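Long-range contacts in 70 kDa protein (Xanthomonas sp., PDB 4B2N), which oxidatively cleaves rubber as a processive dioxygenase that carries two covalently attached c-type hemes: residues F63-V68 / F296-F301; F108-L113 / T184-A189; A270-E275 / L472-R477. All blocks are in the same frame, centred on the assembly; numbering follows the deposited sequence.

How the contacts relate
Along the chain the six segments come in the order 63-68, 108-113, 184-189, 270-275, 296-301 and 472-477. Both segments of contact 2 therefore fall within the span that contact 1 bridges, while contact 3 starts inside that span and ends beyond it. The three centres stand about 30 to 34 Å apart, none of the contacts touches another, and they share no helix or sheet. Contacts 1 and 2, on opposite sides of the chain's centre, both reach the same heme: contact 1 holds a propionate of the heme bound to C191 and C194, and contact 2 places F108 against that same heme. Contact 3 joins a loop to helix 467-481, away from both hemes.

Contact 1: F63-V68 / F296-F301. With HEC (heme c), chain C.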
loop_
_atom_site.group_PDB
_atom_site.type_symbol
_atom_site.label_atom_id
_atom_site.label_comp_id
_atom_site.label_asym_id
_atom_site.label_seq_id
_atom_site.Cartn_x
_atom_site.Cartn_y
_atom_site.Cartn_z
ATOM N N PHE A 63 -18.535 11.955 -7.981
ATOM C CA PHE A 63 -17.311 11.163 -8.221
ATOM C C PHE A 63 -16.400 11.835 -9.220
ATOM O O PHE A 63 -16.850 12.443 -10.184
ATOM C CB PHE A 63 -17.633 9.752 -8.740
ATOM C CG PHE A 63 -18.501 8.945 -7.817
ATOM C CD1 PHE A 63 -18.013 8.513 -6.555
ATOM C CD2 PHE A 63 -19.848 8.618 -8.183
ATOM C CE1 PHE A 63 -18.819 7.732 -5.701
ATOM C CE2 PHE A 63 -20.672 7.884 -7.302
ATOM C CZ PHE A 63 -20.150 7.416 -6.060
ATOM N N ASN A 64 -15.106 11.630 -9.088
ATOM C CA ASN A 64 -14.212 12.183 -10.101
ATOM C C ASN A 64 -13.107 11.263 -10.491
ATOM O O ASN A 64 -12.318 11.616 -11.369
ATOM C CB ASN A 64 -13.691 13.563 -9.707
ATOM C CG ASN A 64 -12.714 13.498 -8.559
ATOM O OD1 ASN A 64 -12.209 12.452 -8.225
ATOM N ND2 ASN A 64 -12.451 14.635 -7.949
ATOM N N ALA A 65 -13.055 10.063 -9.904
ATOM C CA ALA A 65 -11.970 9.146 -10.266
ATOM C C ALA A 65 -12.599 7.919 -10.904
ATOM O O ALA A 65 -13.101 7.015 -10.187
ATOM C CB ALA A 65 -11.163 8.765 -9.036
ATOM N N TYR A 66 -12.569 7.897 -12.243
ATOM C CA TYR A 66 -13.328 6.912 -12.940
ATOM C C TYR A 66 -12.559 5.647 -13.100
ATOM O O TYR A 66 -11.342 5.685 -13.299
ATOM C CB TYR A 66 -13.824 7.392 -14.290
ATOM C CG TYR A 66 -14.745 8.590 -14.205
ATOM C CD1 TYR A 66 -15.883 8.576 -13.400
ATOM C CD2 TYR A 66 -14.476 9.748 -14.912
ATOM C CE1 TYR A 66 -16.738 9.699 -13.316
ATOM C CE2 TYR A 66 -15.325 10.873 -14.814
ATOM C CZ TYR A 66 -16.469 10.817 -14.039
ATOM O OH TYR A 66 -17.326 11.914 -13.918
ATOM N N PHE A 67 -13.297 4.546 -13.053
ATOM C CA PHE A 67 -12.814 3.234 -13.395
ATOM C C PHE A 67 -12.502 3.160 -14.881
ATOM O O PHE A 67 -13.249 3.687 -15.672
ATOM C CB PHE A 67 -13.914 2.251 -13.079
ATOM C CG PHE A 67 -13.509 0.819 -13.134
ATOM C CD1 PHE A 67 -12.818 0.204 -12.031
ATOM C CD2 PHE A 67 -13.766 0.085 -14.261
ATOM C CE1 PHE A 67 -12.459 -1.144 -12.060
ATOM C CE2 PHE A 67 -13.474 -1.288 -14.278
ATOM C CZ PHE A 67 -12.793 -1.903 -13.175
ATOM N N VAL A 68 -11.424 2.470 -15.272
ATOM C CA VAL A 68 -11.150 2.233 -16.682
ATOM C C VAL A 68 -11.106 0.735 -16.913
ATOM O O VAL A 68 -10.326 0.011 -16.263
ATOM C CB VAL A 68 -9.795 2.839 -17.171
ATOM C CG1 VAL A 68 -9.545 2.396 -18.623
ATOM C CG2 VAL A 68 -9.880 4.335 -17.096
ATOM N N PHE A 296 -13.936 -1.486 -3.121
ATOM C CA PHE A 296 -14.659 -0.207 -3.183
ATOM C C PHE A 296 -13.905 0.917 -3.869
ATOM O O PHE A 296 -14.405 2.049 -4.073
ATOM C CB PHE A 296 -15.129 0.200 -1.759
ATOM C CG PHE A 296 -16.137 -0.742 -1.213
ATOM C CD1 PHE A 296 -17.480 -0.573 -1.532
ATOM C CD2 PHE A 296 -15.760 -1.815 -0.439
ATOM C CE1 PHE A 296 -18.451 -1.480 -1.044
ATOM C CE2 PHE A 296 -16.694 -2.706 0.054
ATOM C CZ PHE A 296 -18.037 -2.532 -0.239
ATOM N N LYS A 297 -12.716 0.601 -4.303
ATOM C CA LYS A 297 -11.842 1.639 -4.839
ATOM C C LYS A 297 -11.717 1.511 -6.329
ATOM O O LYS A 297 -11.167 0.524 -6.838
ATOM C CB LYS A 297 -10.483 1.574 -4.120
ATOM C CG LYS A 297 -10.671 1.905 -2.650
ATOM C CD LYS A 297 -9.427 1.625 -1.785
ATOM C CE LYS A 297 -8.485 2.848 -1.851
ATOM N NZ LYS A 297 -7.278 2.581 -0.943
ATOM N N THR A 298 -12.232 2.497 -7.048
ATOM C CA THR A 298 -12.078 2.557 -8.520
ATOM C C THR A 298 -10.665 2.717 -8.986
ATOM O O THR A 298 -10.343 2.269 -10.130
ATOM C CB THR A 298 -12.941 3.716 -9.104
ATOM O OG1 THR A 298 -12.460 4.949 -8.524
ATOM C CG2 THR A 298 -14.455 3.515 -8.769
ATOM N N ARG A 299 -9.763 3.212 -8.109
ATOM C CA ARG A 299 -8.374 3.448 -8.517
ATOM C C ARG A 299 -7.394 2.714 -7.606
ATOM O O ARG A 299 -7.740 2.346 -6.487
ATOM C CB ARG A 299 -7.992 4.954 -8.444
ATOM C CG ARG A 299 -9.011 5.890 -9.079
ATOM C CD ARG A 299 -9.184 5.653 -10.575
ATOM N NE ARG A 299 -7.987 6.039 -11.336
ATOM C CZ ARG A 299 -7.805 5.922 -12.634
ATOM N NH1 ARG A 299 -8.735 5.384 -13.414
ATOM N NH2 ARG A 299 -6.647 6.364 -13.169
ATOM N N GLN A 300 -6.158 2.685 -8.068
ATOM C CA GLN A 300 -5.012 2.189 -7.289
ATOM C C GLN A 300 -4.177 3.421 -6.848
ATOM O O GLN A 300 -4.096 4.416 -7.564
ATOM C CB GLN A 300 -4.133 1.303 -8.201
ATOM C CG GLN A 300 -4.925 0.237 -8.935
ATOM C CD GLN A 300 -4.859 -1.111 -8.240
ATOM O OE1 GLN A 300 -5.119 -2.148 -8.843
ATOM N NE2 GLN A 300 -4.637 -1.083 -6.962
ATOM N N PHE A 301 -3.497 3.273 -5.705
ATOM C CA PHE A 301 -2.469 4.124 -5.246
ATOM C C PHE A 301 -3.061 5.348 -4.592
ATOM O O PHE A 301 -4.248 5.714 -4.824
ATOM C CB PHE A 301 -1.458 4.436 -6.359
ATOM C CG PHE A 301 -0.548 3.261 -6.726
ATOM C CD1 PHE A 301 -0.087 2.363 -5.782
ATOM C CD2 PHE A 301 -0.098 3.116 -8.044
ATOM C CE1 PHE A 301 0.791 1.308 -6.127
ATOM C CE2 PHE A 301 0.798 2.088 -8.399
ATOM C CZ PHE A 301 1.250 1.164 -7.435
HETATM FE FE HEC C . 1.759 -2.837 -2.126
HETATM C CHA HEC C . -0.165 -0.049 -2.961
HETATM C CHB HEC C . -0.449 -4.907 -3.914
HETATM C CHC HEC C . 3.983 -5.564 -1.950
HETATM C CHD HEC C . 3.554 -1.037 0.079
HETATM N NA HEC C . 0.153 -2.583 -3.194
HETATM C C1A HEC C . -0.619 -1.387 -3.306
HETATM C C2A HEC C . -1.930 -1.598 -3.900
HETATM C C3A HEC C . -2.047 -2.987 -4.200
HETATM C C4A HEC C . -0.776 -3.555 -3.734
HETATM C CMA HEC C . -3.250 -3.706 -4.776
HETATM C CAA HEC C . -3.048 -0.564 -4.189
HETATM C CBA HEC C . -3.761 -0.328 -2.856
HETATM C CGA HEC C . -4.773 0.802 -2.930
HETATM O O1A HEC C . -4.499 1.919 -3.491
HETATM O O2A HEC C . -5.825 0.562 -2.333
HETATM N NB HEC C . 1.787 -4.740 -2.878
HETATM C C1B HEC C . 0.814 -5.440 -3.473
HETATM C C2B HEC C . 1.135 -6.818 -3.814
HETATM C C3B HEC C . 2.422 -7.002 -3.265
HETATM C C4B HEC C . 2.713 -5.710 -2.654
HETATM C CMB HEC C . 0.206 -7.685 -4.564
HETATM C CAB HEC C . 3.339 -8.195 -3.329
HETATM C CBB HEC C . 3.760 -8.554 -4.638
HETATM N NC HEC C . 3.421 -3.316 -1.157
HETATM C C1C HEC C . 4.279 -4.402 -1.149
HETATM C C2C HEC C . 5.399 -4.266 -0.184
HETATM C C3C HEC C . 5.252 -2.903 0.371
HETATM C C4C HEC C . 4.049 -2.361 -0.254
HETATM C CMC HEC C . 6.467 -5.333 0.030
HETATM C CAC HEC C . 6.125 -2.189 1.358
HETATM C CBC HEC C . 7.509 -2.330 1.222
HETATM N ND HEC C . 1.699 -0.878 -1.574
HETATM C C1D HEC C . 2.513 -0.335 -0.670
HETATM C C2D HEC C . 2.262 1.049 -0.428
HETATM C C3D HEC C . 1.187 1.333 -1.326
HETATM C C4D HEC C . 0.926 0.071 -2.010
HETATM C CMD HEC C . 2.903 2.017 0.500
HETATM C CAD HEC C . 0.628 2.693 -1.554
HETATM C CBD HEC C . 1.735 3.262 -2.524
HETATM C CGD HEC C . 1.449 4.717 -2.815
HETATM O O1D HEC C . 2.108 5.625 -2.249
HETATM O O2D HEC C . 0.450 4.947 -3.577
#
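A chi1 of 61° sets OG1 of T298 between its backbone N and carbonyl carbon, and from there the hydroxyl gives its proton to the carbonyl of A65, with T298 OG1 2.7 Å from A65 O. The donor lies above the carbonyl plane. R299 curls because its chain is bent twice (chi2 -63°, chi3 -68°), which lets NH1 come within 2.6 Å of Y66 O, although the poor angle at the hydrogen makes this bond weak. Its aliphatic part lies against a small methyl, A65 CB being 3.6 Å from R299 CG, and V68 CG2 sits at the edge of the guanidinium. The F67 ring meets the backbone of T298, with F67 CD1 3.7 Å from T298 O. The stronger anchor of the R299 guanidinium is G304 O, taken by NE.

K297, just before this pair, and F301, two residues after it, hold a propionate of the heme bound to C191 and C194. K297 NZ donates to propionate oxygen O2A at 2.8 Å, and F301 N reaches the partner oxygen O1A, also at 2.8 Å; lysine suits its place because its long chain carries a charge to the carboxylate. R432, T286, W302 and R294 add further bonds to the heme. Backbone carbonyls thus satisfy a buried arginine while a lysine and a backbone amide clasp one propionate, an environment that would be expected to keep the carboxylate ionised.

Contact 2: F108-L113 / T184-A189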
loop_
_atom_site.group_PDB
_atom_site.type_symbol
_atom_site.label_atom_id
_atom_site.label_comp_id
_atom_site.label_asym_id
_atom_site.label_seq_id
_atom_site.Cartn_x
_atom_site.Cartn_y
_atom_site.Cartn_z
ATOM N N PHE A 108 8.599 -11.313 -4.526
ATOM C CA PHE A 108 9.480 -10.190 -4.108
ATOM C C PHE A 108 10.921 -10.667 -4.070
ATOM O O PHE A 108 11.221 -11.819 -3.717
ATOM C CB PHE A 108 8.965 -9.697 -2.748
ATOM C CG PHE A 108 9.745 -8.552 -2.128
ATOM C CD1 PHE A 108 10.997 -8.774 -1.482
ATOM C CD2 PHE A 108 9.252 -7.276 -2.155
ATOM C CE1 PHE A 108 11.740 -7.710 -0.906
ATOM C CE2 PHE A 108 9.963 -6.229 -1.534
ATOM C CZ PHE A 108 11.185 -6.452 -0.906
ATOM N N GLN A 109 11.816 -9.832 -4.573
ATOM C CA GLN A 109 13.265 -10.043 -4.539
ATOM C C GLN A 109 13.816 -10.786 -3.310
ATOM O O GLN A 109 13.762 -10.248 -2.249
ATOM C CB GLN A 109 13.929 -8.636 -4.627
ATOM C CG GLN A 109 15.457 -8.737 -4.657
ATOM C CD GLN A 109 15.930 -9.522 -5.821
ATOM O OE1 GLN A 109 15.656 -9.154 -7.000
ATOM N NE2 GLN A 109 16.711 -10.557 -5.557
ATOM N N PRO A 110 14.439 -11.984 -3.480
ATOM C CA PRO A 110 15.040 -12.643 -2.313
ATOM C C PRO A 110 16.157 -11.800 -1.723
ATOM O O PRO A 110 16.911 -11.165 -2.482
ATOM C CB PRO A 110 15.655 -13.909 -2.911
ATOM C CG PRO A 110 14.706 -14.285 -4.012
ATOM C CD PRO A 110 14.283 -12.931 -4.607
ATOM N N MET A 111 16.343 -11.864 -0.407
ATOM C CA MET A 111 17.354 -11.021 0.253
ATOM C C MET A 111 18.490 -11.814 0.861
ATOM O O MET A 111 19.571 -11.283 0.977
ATOM C CB MET A 111 16.757 -10.083 1.303
ATOM C CG MET A 111 15.726 -9.182 0.705
ATOM S SD MET A 111 14.820 -8.174 1.923
ATOM C CE MET A 111 14.528 -9.393 3.187
ATOM N N ALA A 112 18.226 -13.041 1.318
ATOM C CA ALA A 112 19.197 -13.815 2.132
ATOM C C ALA A 112 19.036 -15.304 1.887
ATOM O O ALA A 112 17.930 -15.794 1.586
ATOM C CB ALA A 112 18.970 -13.474 3.605
ATOM N N LEU A 113 20.112 -16.069 2.027
ATOM C CA LEU A 113 20.034 -17.503 2.098
ATOM C C LEU A 113 19.260 -17.872 3.348
ATOM O O LEU A 113 19.300 -17.154 4.394
ATOM C CB LEU A 113 21.475 -18.088 2.234
ATOM C CG LEU A 113 22.409 -17.713 1.086
ATOM C CD1 LEU A 113 23.825 -18.047 1.583
ATOM C CD2 LEU A 113 22.140 -18.515 -0.182
ATOM N N THR A 184 12.350 -22.348 -2.457
ATOM C CA THR A 184 13.528 -21.612 -3.003
ATOM C C THR A 184 14.770 -21.708 -2.135
ATOM O O THR A 184 15.879 -21.480 -2.617
ATOM C CB THR A 184 13.138 -20.173 -3.125
ATOM O OG1 THR A 184 12.959 -19.596 -1.805
ATOM C CG2 THR A 184 11.827 -20.157 -3.858
ATOM N N GLY A 185 14.587 -21.942 -0.838
ATOM C CA GLY A 185 15.783 -21.862 0.049
ATOM C C GLY A 185 16.316 -20.449 0.266
ATOM O O GLY A 185 17.400 -20.276 0.840
ATOM N N LEU A 186 15.527 -19.419 -0.107
ATOM C CA LEU A 186 15.941 -18.014 -0.009
ATOM C C LEU A 186 14.818 -17.287 0.683
ATOM O O LEU A 186 13.655 -17.549 0.386
ATOM C CB LEU A 186 16.051 -17.338 -1.404
ATOM C CG LEU A 186 16.974 -18.117 -2.345
ATOM C CD1 LEU A 186 16.997 -17.507 -3.758
ATOM C CD2 LEU A 186 18.392 -18.121 -1.741
ATOM N N ILE A 187 15.180 -16.312 1.506
ATOM C CA ILE A 187 14.194 -15.497 2.261
ATOM C C ILE A 187 14.078 -14.066 1.743
ATOM O O ILE A 187 15.095 -13.462 1.514
ATOM C CB ILE A 187 14.661 -15.417 3.750
ATOM C CG1 ILE A 187 15.082 -16.783 4.273
ATOM C CG2 ILE A 187 13.607 -14.832 4.657
ATOM C CD1 ILE A 187 14.009 -17.908 4.186
ATOM N N GLY A 188 12.868 -13.508 1.557
ATOM C CA GLY A 188 12.727 -12.083 1.267
ATOM C C GLY A 188 11.509 -11.648 1.962
ATOM O O GLY A 188 10.935 -12.424 2.730
ATOM N N ALA A 189 11.175 -10.395 1.764
ATOM C CA ALA A 189 9.887 -9.920 2.251
ATOM C C ALA A 189 8.750 -10.532 1.400
ATOM O O ALA A 189 8.952 -11.009 0.256
ATOM C CB ALA A 189 9.852 -8.394 2.153
HETATM O O HOH W 1 7.384 -12.569 -2.245
HETATM O O HOH W 2 10.460 -12.744 -1.153
#
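F108 begins the contact by laying one face of its ring under the methyl of A189, a CH-pi contact in which A189 CB is 3.8 Å from the ring centroid and offset toward the rim. The same phenylalanine touches the heme and lies near C191, so the flat apolar ring suits both neighbours. A water accepts from F108 N at 2.9 Å and makes a weak bond to A189 O. Q109 reaches forward with its amide, NE2 donating to P110 O, while OE1 accepts from I322 N. The rigid ring of P110 packs on L186, with P110 CB 3.8 Å from L186 CB; G188 suits its place because a side chain there would run into the carbonyl Q109 O. Here the chain enters the antiparallel sheet of strands 112-113, 186-189 and 173-174 through a classic beta bulge: M111 and A112 both donate to I187 O, M111 N at 2.8 Å and A112 N at 3.2 Å. M111, bent at its last torsion (chi3 -43°), brings CE within 3.8 Å of G188 CA. A112 O in turn accepts from I187 N, 2.8 Å away, in a nearly straight bond. L113, just before helix 114-118, meets L186 obliquely through the CD2 methyls.

Contact 3: A270-E275 / L472-R477; sequences APSLLE and LRRVPR
The loop 270-275, without regular structure, runs beside helix 467-481, coming nearest where the CA atoms of L274 and R474 are 6.2 Å apart. P476 kinks the helix, since its N has no hydrogen to give to the turn before; R477 N still bonds to R473 O. A salt-bridge network of E275, R474 and R477 ties loop to helix, and an ST turn, L274 N donating to S272 OG, shapes the loop.

R477 grips the carboxylate side-on. Its NE meets E275 OE2 at 2.9 Å in a nearly straight bond, and its NH2 meets E275 OE1, also at 2.9 Å, on that oxygen's syn lone pair. R474 NH1 reaches OE2 of E275 from the opposite face of the carboxylate, at 2.9 Å, with the two flat groups almost perpendicular (84°). Further partners lie outside the segments: N481 for E275 OE1, P259 O for R474 and S447 O for R477. Two arginines around one buried glutamate probably keep it ionised.

The short side chain of serine lets S272 CB lie over one face of the R474 guanidinium, 3.3 Å from R474 NE. L274 sets its CD2 methyl against the R474 stem, 3.4 Å from R474 CB, where it also meets V475 CG2. On the guanidinium's NE-NH2 edge, R474 NH2 donates to A270 O, and an in-plane water accepts from R474 NE at 2.8 Å while donating to A270 O.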
loop_
_atom_site.group_PDB
_atom_site.type_symbol
_atom_site.label_atom_id
_atom_site.label_comp_id
_atom_site.label_asym_id
_atom_site.label_seq_id
_atom_site.Cartn_x
_atom_site.Cartn_y
_atom_site.Cartn_z
ATOM N N ALA A 270 17.615 -4.207 -18.585
ATOM C CA ALA A 270 18.494 -3.550 -19.547
ATOM C C ALA A 270 18.552 -2.091 -19.112
ATOM O O ALA A 270 17.769 -1.272 -19.562
ATOM C CB ALA A 270 17.905 -3.697 -20.964
ATOM N N PRO A 271 19.447 -1.764 -18.191
ATOM C CA PRO A 271 19.499 -0.441 -17.607
ATOM C C PRO A 271 19.817 0.616 -18.614
ATOM O O PRO A 271 20.539 0.298 -19.570
ATOM C CB PRO A 271 20.677 -0.591 -16.622
ATOM C CG PRO A 271 20.479 -1.970 -16.164
ATOM C CD PRO A 271 20.359 -2.665 -17.489
ATOM N N SER A 272 19.270 1.819 -18.451
ATOM C CA SER A 272 19.584 2.909 -19.402
ATOM C C SER A 272 19.451 4.188 -18.656
ATOM O O SER A 272 18.691 4.255 -17.700
ATOM C CB SER A 272 18.559 2.912 -20.556
ATOM O OG SER A 272 18.644 4.059 -21.425
ATOM N N LEU A 273 20.172 5.216 -19.105
ATOM C CA LEU A 273 19.988 6.591 -18.580
ATOM C C LEU A 273 18.753 7.286 -19.199
ATOM O O LEU A 273 18.315 8.266 -18.688
ATOM C CB LEU A 273 21.209 7.440 -18.980
ATOM C CG LEU A 273 22.549 6.965 -18.409
ATOM C CD1 LEU A 273 23.720 7.787 -18.923
ATOM C CD2 LEU A 273 22.353 7.142 -16.907
ATOM N N LEU A 274 18.215 6.796 -20.303
ATOM C CA LEU A 274 17.402 7.630 -21.206
ATOM C C LEU A 274 15.984 7.895 -20.741
ATOM O O LEU A 274 15.304 8.891 -21.147
ATOM C CB LEU A 274 17.336 6.929 -22.575
ATOM C CG LEU A 274 18.401 7.407 -23.529
ATOM C CD1 LEU A 274 19.706 7.120 -22.872
ATOM C CD2 LEU A 274 18.298 6.571 -24.744
ATOM N N GLU A 275 15.481 7.007 -19.892
ATOM C CA GLU A 275 14.108 7.185 -19.395
ATOM C C GLU A 275 13.979 7.415 -17.891
ATOM O O GLU A 275 12.901 7.567 -17.370
ATOM C CB GLU A 275 13.247 6.000 -19.827
ATOM C CG GLU A 275 13.134 5.910 -21.348
ATOM C CD GLU A 275 12.029 4.936 -21.721
ATOM O OE1 GLU A 275 10.814 5.360 -21.759
ATOM O OE2 GLU A 275 12.334 3.743 -21.955
ATOM N N LEU A 472 18.396 0.267 -28.708
ATOM C CA LEU A 472 17.940 0.920 -29.891
ATOM C C LEU A 472 16.671 1.677 -29.545
ATOM O O LEU A 472 16.506 2.866 -29.845
ATOM C CB LEU A 472 17.723 -0.156 -31.030
ATOM C CG LEU A 472 17.048 0.333 -32.360
ATOM C CD1 LEU A 472 17.136 -0.686 -33.488
ATOM C CD2 LEU A 472 15.586 0.738 -32.147
ATOM N N ARG A 473 15.756 0.994 -28.902
ATOM C CA ARG A 473 14.409 1.569 -28.654
ATOM C C ARG A 473 14.397 2.707 -27.633
ATOM O O ARG A 473 13.471 3.573 -27.671
ATOM C CB ARG A 473 13.442 0.477 -28.126
ATOM C CG ARG A 473 13.001 -0.527 -29.219
ATOM C CD ARG A 473 12.093 -1.626 -28.657
ATOM N NE ARG A 473 12.600 -2.393 -27.506
ATOM C CZ ARG A 473 13.123 -3.618 -27.601
ATOM N NH1 ARG A 473 13.313 -4.155 -28.804
ATOM N NH2 ARG A 473 13.444 -4.305 -26.510
ATOM N N ARG A 474 15.321 2.655 -26.672
ATOM C CA ARG A 474 15.408 3.759 -25.632
ATOM C C ARG A 474 15.411 5.185 -26.209
ATOM O O ARG A 474 14.792 6.146 -25.658
ATOM C CB ARG A 474 16.648 3.567 -24.716
ATOM C CG ARG A 474 16.514 2.372 -23.796
ATOM C CD ARG A 474 15.483 2.622 -22.679
ATOM N NE ARG A 474 15.734 1.608 -21.655
ATOM C CZ ARG A 474 15.155 1.575 -20.481
ATOM N NH1 ARG A 474 14.234 2.469 -20.188
ATOM N NH2 ARG A 474 15.561 0.660 -19.601
ATOM N N VAL A 475 16.137 5.375 -27.317
ATOM C CA VAL A 475 16.340 6.745 -27.827
ATOM C C VAL A 475 15.005 7.341 -28.360
ATOM O O VAL A 475 14.561 8.385 -27.895
ATOM C CB VAL A 475 17.476 6.766 -28.884
ATOM C CG1 VAL A 475 17.637 8.176 -29.414
ATOM C CG2 VAL A 475 18.795 6.286 -28.282
ATOM N N PRO A 476 14.329 6.656 -29.325
ATOM C CA PRO A 476 13.080 7.244 -29.799
ATOM C C PRO A 476 12.048 7.215 -28.710
ATOM O O PRO A 476 11.186 8.048 -28.726
ATOM C CB PRO A 476 12.590 6.308 -30.934
ATOM C CG PRO A 476 13.411 5.071 -30.780
ATOM C CD PRO A 476 14.707 5.520 -30.176
ATOM N N ARG A 477 12.143 6.294 -27.747
ATOM C CA ARG A 477 11.211 6.416 -26.555
ATOM C C ARG A 477 11.410 7.731 -25.795
ATOM O O ARG A 477 10.426 8.513 -25.495
ATOM C CB ARG A 477 11.404 5.198 -25.628
ATOM C CG ARG A 477 10.710 3.903 -26.192
ATOM C CD ARG A 477 10.883 2.684 -25.234
ATOM N NE ARG A 477 10.286 3.087 -23.970
ATOM C CZ ARG A 477 9.000 3.138 -23.664
ATOM N NH1 ARG A 477 8.065 2.716 -24.525
ATOM N NH2 ARG A 477 8.642 3.657 -22.492
HETATM O O HOH W 3 17.293 -0.586 -22.294
#